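Local coordinates for NADB-Rossmann Superfamily protein (Streptococcus agalactiae, PDB 3LEC) that probably methylates N1 of an adenine in tRNA, as the TrmK family of Rossmann-fold methyltransferases does, and binds a zinc ion, at residues L35-F38 with L39-G43; E129-L132 with R133-L136. One frame throughout, in Å; residues are numbered along the deposited sequence.

Contact 1 of 2, residues L35-F38 with L39-G43; sequences LPIF and LLQMG
F38 and M42 meet through unlike first torsions: F38 CG stands anti to its backbone N (chi1 174°), while M42, a selenomethionine, has CG anti to the carbonyl carbon (chi1 -55°) and then bends at its next two torsions. The two side chains sit one turn apart at the end of helix 34-41, the crossover helix of the beta-alpha-beta unit between strands 23-28 and 45-52 of a Rossmann fold. M42 CG lies over one face of the F38 ring, displaced toward the rim, in a CH-pi contact 4.0 Å from the centroid. The selenium follows obliquely, SE 5.0 Å from the same centroid, a Met-aromatic contact. L39 CD2 packs against F38 CD2 at 3.8 Å, while L39 CD1 lies beside L35 CD1; both leucines also touch A16 of helix 10-16. The Q41 amide plane is turned 72° from the F38 ring. Its NE2 passes 3.6 Å from I37 CG2, but the polar end is held by residues near the N terminus: OE1 accepts from L6 N, and NE2 gives a weak bond to M4 O. Backbone bonds from L39, L40, Q41 and M42 all keep the i to i+4 pattern, the last of them, M42 N to F38 O, being the most bent. G43, with positive phi, closes the turn in a Schellman motif, its N donating to L40 O at 3.1 Å.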
loop_
_atom_site.group_PDB
_atom_site.type_symbol
_atom_site.label_atom_id
_atom_site.label_comp_id
_atom_site.label_asym_id
_atom_site.label_seq_id
_atom_site.Cartn_x
_atom_site.Cartn_y
_atom_site.Cartn_z
ATOM N N LEU A 35 1.460 -13.563 -0.516
ATOM C CA LEU A 35 1.125 -13.033 0.788
ATOM C C LEU A 35 -0.008 -13.844 1.471
ATOM O O LEU A 35 0.170 -14.300 2.598
ATOM C CB LEU A 35 0.814 -11.541 0.669
ATOM C CG LEU A 35 0.250 -10.879 1.929
ATOM C CD1 LEU A 35 1.261 -10.954 3.049
ATOM C CD2 LEU A 35 -0.185 -9.439 1.642
ATOM N N PRO A 36 -1.145 -14.078 0.786
ATOM C CA PRO A 36 -2.109 -14.978 1.436
ATOM C C PRO A 36 -1.542 -16.383 1.769
ATOM O O PRO A 36 -1.835 -16.922 2.844
ATOM C CB PRO A 36 -3.267 -15.080 0.416
ATOM C CG PRO A 36 -3.153 -13.921 -0.443
ATOM C CD PRO A 36 -1.692 -13.474 -0.442
ATOM N N ILE A 37 -0.710 -16.969 0.895
ATOM C CA ILE A 37 -0.124 -18.288 1.189
ATOM C C ILE A 37 0.767 -18.240 2.431
ATOM O O ILE A 37 0.714 -19.131 3.266
ATOM C CB ILE A 37 0.650 -18.894 -0.039
ATOM C CG1 ILE A 37 -0.350 -19.311 -1.127
ATOM C CG2 ILE A 37 1.519 -20.097 0.364
ATOM C CD1 ILE A 37 0.252 -19.386 -2.513
ATOM N N PHE A 38 1.587 -17.209 2.540
ATOM C CA PHE A 38 2.445 -17.072 3.700
ATOM C C PHE A 38 1.598 -17.062 4.971
ATOM O O PHE A 38 1.857 -17.818 5.913
ATOM C CB PHE A 38 3.272 -15.789 3.652
ATOM C CG PHE A 38 4.061 -15.577 4.910
ATOM C CD1 PHE A 38 5.126 -16.429 5.223
ATOM C CD2 PHE A 38 3.677 -14.600 5.828
ATOM C CE1 PHE A 38 5.840 -16.285 6.423
ATOM C CE2 PHE A 38 4.397 -14.417 7.029
ATOM C CZ PHE A 38 5.469 -15.258 7.332
ATOM N N LEU A 39 0.564 -16.227 4.961
ATOM C CA LEU A 39 -0.216 -15.962 6.167
ATOM C C LEU A 39 -1.003 -17.196 6.562
ATOM O O LEU A 39 -1.117 -17.484 7.757
ATOM C CB LEU A 39 -1.147 -14.774 5.953
ATOM C CG LEU A 39 -0.405 -13.440 5.847
ATOM C CD1 LEU A 39 -1.408 -12.335 5.562
ATOM C CD2 LEU A 39 0.426 -13.165 7.145
ATOM N N LEU A 40 -1.544 -17.908 5.566
ATOM C CA LEU A 40 -2.309 -19.134 5.827
ATOM C C LEU A 40 -1.446 -20.339 6.187
ATOM O O LEU A 40 -1.823 -21.129 7.058
ATOM C CB LEU A 40 -3.251 -19.475 4.658
ATOM C CG LEU A 40 -4.677 -18.917 4.782
ATOM C CD1 LEU A 40 -5.372 -19.427 6.067
ATOM C CD2 LEU A 40 -4.723 -17.375 4.740
ATOM N N GLN A 41 -0.289 -20.489 5.535
ATOM C CA GLN A 41 0.575 -21.628 5.848
ATOM C C GLN A 41 1.117 -21.519 7.278
ATOM O O GLN A 41 1.384 -22.535 7.912
ATOM C CB GLN A 41 1.708 -21.786 4.829
ATOM C CG GLN A 41 2.916 -20.905 5.083
ATOM C CD GLN A 41 3.884 -20.817 3.889
ATOM O OE1 GLN A 41 4.861 -20.073 3.933
ATOM N NE2 GLN A 41 3.613 -21.570 2.839
HETATM N N MSE A 42 1.254 -20.296 7.797
HETATM C CA MSE A 42 1.824 -20.108 9.141
HETATM C C MSE A 42 0.717 -20.103 10.197
HETATM O O MSE A 42 0.995 -19.979 11.391
HETATM C CB MSE A 42 2.623 -18.804 9.247
HETATM C CG MSE A 42 3.731 -18.628 8.216
HETATM SE SE MSE A 42 5.195 -19.876 8.475
HETATM C CE MSE A 42 6.145 -18.864 9.883
ATOM N N GLY A 43 -0.527 -20.223 9.744
ATOM C CA GLY A 43 -1.697 -20.120 10.616
ATOM C C GLY A 43 -1.946 -18.729 11.183
ATOM O O GLY A 43 -2.738 -18.584 12.123
#

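Contact 2 of 2, residues E129-L132 with R133-L136; sequences EDDL and RKWL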
loop_
_atom_site.group_PDB
_atom_site.type_symbol
_atom_site.label_atom_id
_atom_site.label_comp_id
_atom_site.label_asym_id
_atom_site.label_seq_id
_atom_site.Cartn_x
_atom_site.Cartn_y
_atom_site.Cartn_z
ATOM N N GLU A 129 2.170 8.661 -3.085
ATOM C CA GLU A 129 1.729 8.318 -1.753
ATOM C C GLU A 129 0.889 9.455 -1.188
ATOM O O GLU A 129 -0.047 9.224 -0.437
ATOM C CB GLU A 129 2.930 8.070 -0.841
ATOM C CG GLU A 129 3.851 6.901 -1.279
ATOM C CD GLU A 129 4.992 7.307 -2.224
ATOM O OE1 GLU A 129 5.971 6.539 -2.304
ATOM O OE2 GLU A 129 4.913 8.346 -2.906
ATOM N N ASP A 130 1.244 10.683 -1.551
ATOM C CA ASP A 130 0.532 11.854 -1.052
ATOM C C ASP A 130 -0.930 11.881 -1.527
ATOM O O ASP A 130 -1.821 12.266 -0.766
ATOM C CB ASP A 130 1.266 13.149 -1.437
ATOM C CG ASP A 130 1.375 13.357 -2.957
ATOM O OD1 ASP A 130 1.387 14.544 -3.367
ATOM O OD2 ASP A 130 1.463 12.360 -3.736
ATOM N N ASP A 131 -1.169 11.464 -2.772
ATOM C CA ASP A 131 -2.527 11.371 -3.293
ATOM C C ASP A 131 -3.378 10.339 -2.545
ATOM O O ASP A 131 -4.570 10.532 -2.338
ATOM C CB ASP A 131 -2.514 11.045 -4.782
ATOM C CG ASP A 131 -2.036 12.212 -5.631
ATOM O OD1 ASP A 131 -2.173 13.376 -5.196
ATOM O OD2 ASP A 131 -1.538 11.963 -6.754
ATOM N N LEU A 132 -2.753 9.243 -2.146
ATOM C CA LEU A 132 -3.434 8.217 -1.359
ATOM C C LEU A 132 -3.728 8.769 0.050
ATOM O O LEU A 132 -4.829 8.620 0.554
ATOM C CB LEU A 132 -2.619 6.930 -1.294
ATOM C CG LEU A 132 -3.144 5.776 -0.424
ATOM C CD1 LEU A 132 -4.557 5.340 -0.830
ATOM C CD2 LEU A 132 -2.186 4.596 -0.440
ATOM N N ARG A 133 -2.737 9.399 0.677
ATOM C CA ARG A 133 -2.975 10.048 1.962
ATOM C C ARG A 133 -4.132 11.067 1.884
ATOM O O ARG A 133 -4.947 11.148 2.807
ATOM C CB ARG A 133 -1.701 10.705 2.517
ATOM C CG ARG A 133 -0.672 9.677 2.975
ATOM C CD ARG A 133 0.400 10.273 3.908
ATOM N NE ARG A 133 1.471 9.294 4.061
ATOM C CZ ARG A 133 2.516 9.176 3.228
ATOM N NH1 ARG A 133 2.674 10.014 2.206
ATOM N NH2 ARG A 133 3.405 8.226 3.438
ATOM N N LYS A 134 -4.210 11.823 0.789
ATOM C CA LYS A 134 -5.262 12.837 0.655
ATOM C C LYS A 134 -6.631 12.196 0.613
ATOM O O LYS A 134 -7.575 12.698 1.219
ATOM C CB LYS A 134 -5.084 13.682 -0.599
ATOM C CG LYS A 134 -3.964 14.700 -0.539
ATOM C CD LYS A 134 -3.755 15.315 -1.926
ATOM C CE LYS A 134 -2.830 16.521 -1.878
ATOM N NZ LYS A 134 -2.800 17.232 -3.198
ATOM N N TRP A 135 -6.717 11.072 -0.080
ATOM C CA TRP A 135 -7.968 10.358 -0.200
ATOM C C TRP A 135 -8.360 9.764 1.144
ATOM O O TRP A 135 -9.517 9.843 1.518
ATOM C CB TRP A 135 -7.905 9.272 -1.261
ATOM C CG TRP A 135 -9.255 8.612 -1.420
ATOM C CD1 TRP A 135 -10.225 8.950 -2.317
ATOM C CD2 TRP A 135 -9.782 7.531 -0.635
ATOM N NE1 TRP A 135 -11.327 8.144 -2.135
ATOM C CE2 TRP A 135 -11.077 7.261 -1.116
ATOM C CE3 TRP A 135 -9.270 6.741 0.408
ATOM C CZ2 TRP A 135 -11.886 6.233 -0.587
ATOM C CZ3 TRP A 135 -10.093 5.734 0.954
ATOM C CH2 TRP A 135 -11.391 5.495 0.446
ATOM N N LEU A 136 -7.398 9.179 1.857
ATOM C CA LEU A 136 -7.669 8.604 3.164
ATOM C C LEU A 136 -8.208 9.672 4.118
ATOM O O LEU A 136 -9.247 9.471 4.787
ATOM C CB LEU A 136 -6.424 7.919 3.718
ATOM C CG LEU A 136 -5.994 6.651 2.963
ATOM C CD1 LEU A 136 -4.530 6.310 3.305
ATOM C CD2 LEU A 136 -6.939 5.498 3.303
#
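L132 and L136 slant across one another, L132 CG meeting L136 CD1 at 4.0 Å. Their first torsions differ: L132 CG is anti to its own backbone N (chi1 176°), whereas L136 CG is anti to the carbonyl carbon (chi1 -68°). L136 CG also rests 3.3 Å from L132 O, the carbonyl that accepts the L136 N-H in a nearly straight bond. R133 extends from CG to NE and brings NH1 within 3.6 Å of E129 CB, the guanidinium oblique to that methylene. Their charged ends diverge: E129 forms salt bridges with R174 and K190, and R133 with E157 and E146, while R133 NH1 also donates to L173 O. This buried arginine thus has all three guanidinium nitrogens engaged, which probably keeps its rotation fixed. These residues belong to helix 129-138, which packs on the mixed sheet of the Rossmann-type domain: L132 touches L159 and L136 touches V161 of strand 155-163, and L132 also reaches I104 of helix 101-110. On the more exposed side, D131 and K134 run alongside each other, with D131 OD1 4.4 Å from K134 NZ, beyond salt-bridge range. The W135 indole has L136 CD2 at its edge, in plane, meets the F141 ring with planes about 20° apart, and donates through NE1 to N109 OD1.

Along the chain from the N terminus, strand 23-28 leads into helix 34-41, where contact 1 lies, and strand 45-52 follows. Contact 2 comes later, on helix 129-138, between strands 120-125 and 141-150. Each contact joins consecutive segments of a single helix and so closes no long loop; the two stand in series, neither nested nor crossed. The centres of contact 1 and contact 2 are about 29 Å apart, on opposite sides of the chain's centre. The nearest atoms of contact 1 and contact 2 are about 14 Å apart. Contact 1 packs against parallel strands 23-28 and 45-52 and helix 10-16, contact 2 against antiparallel strands 155-163 and 141-150 and helix 101-110, with D140 of the zinc site just beyond its helix.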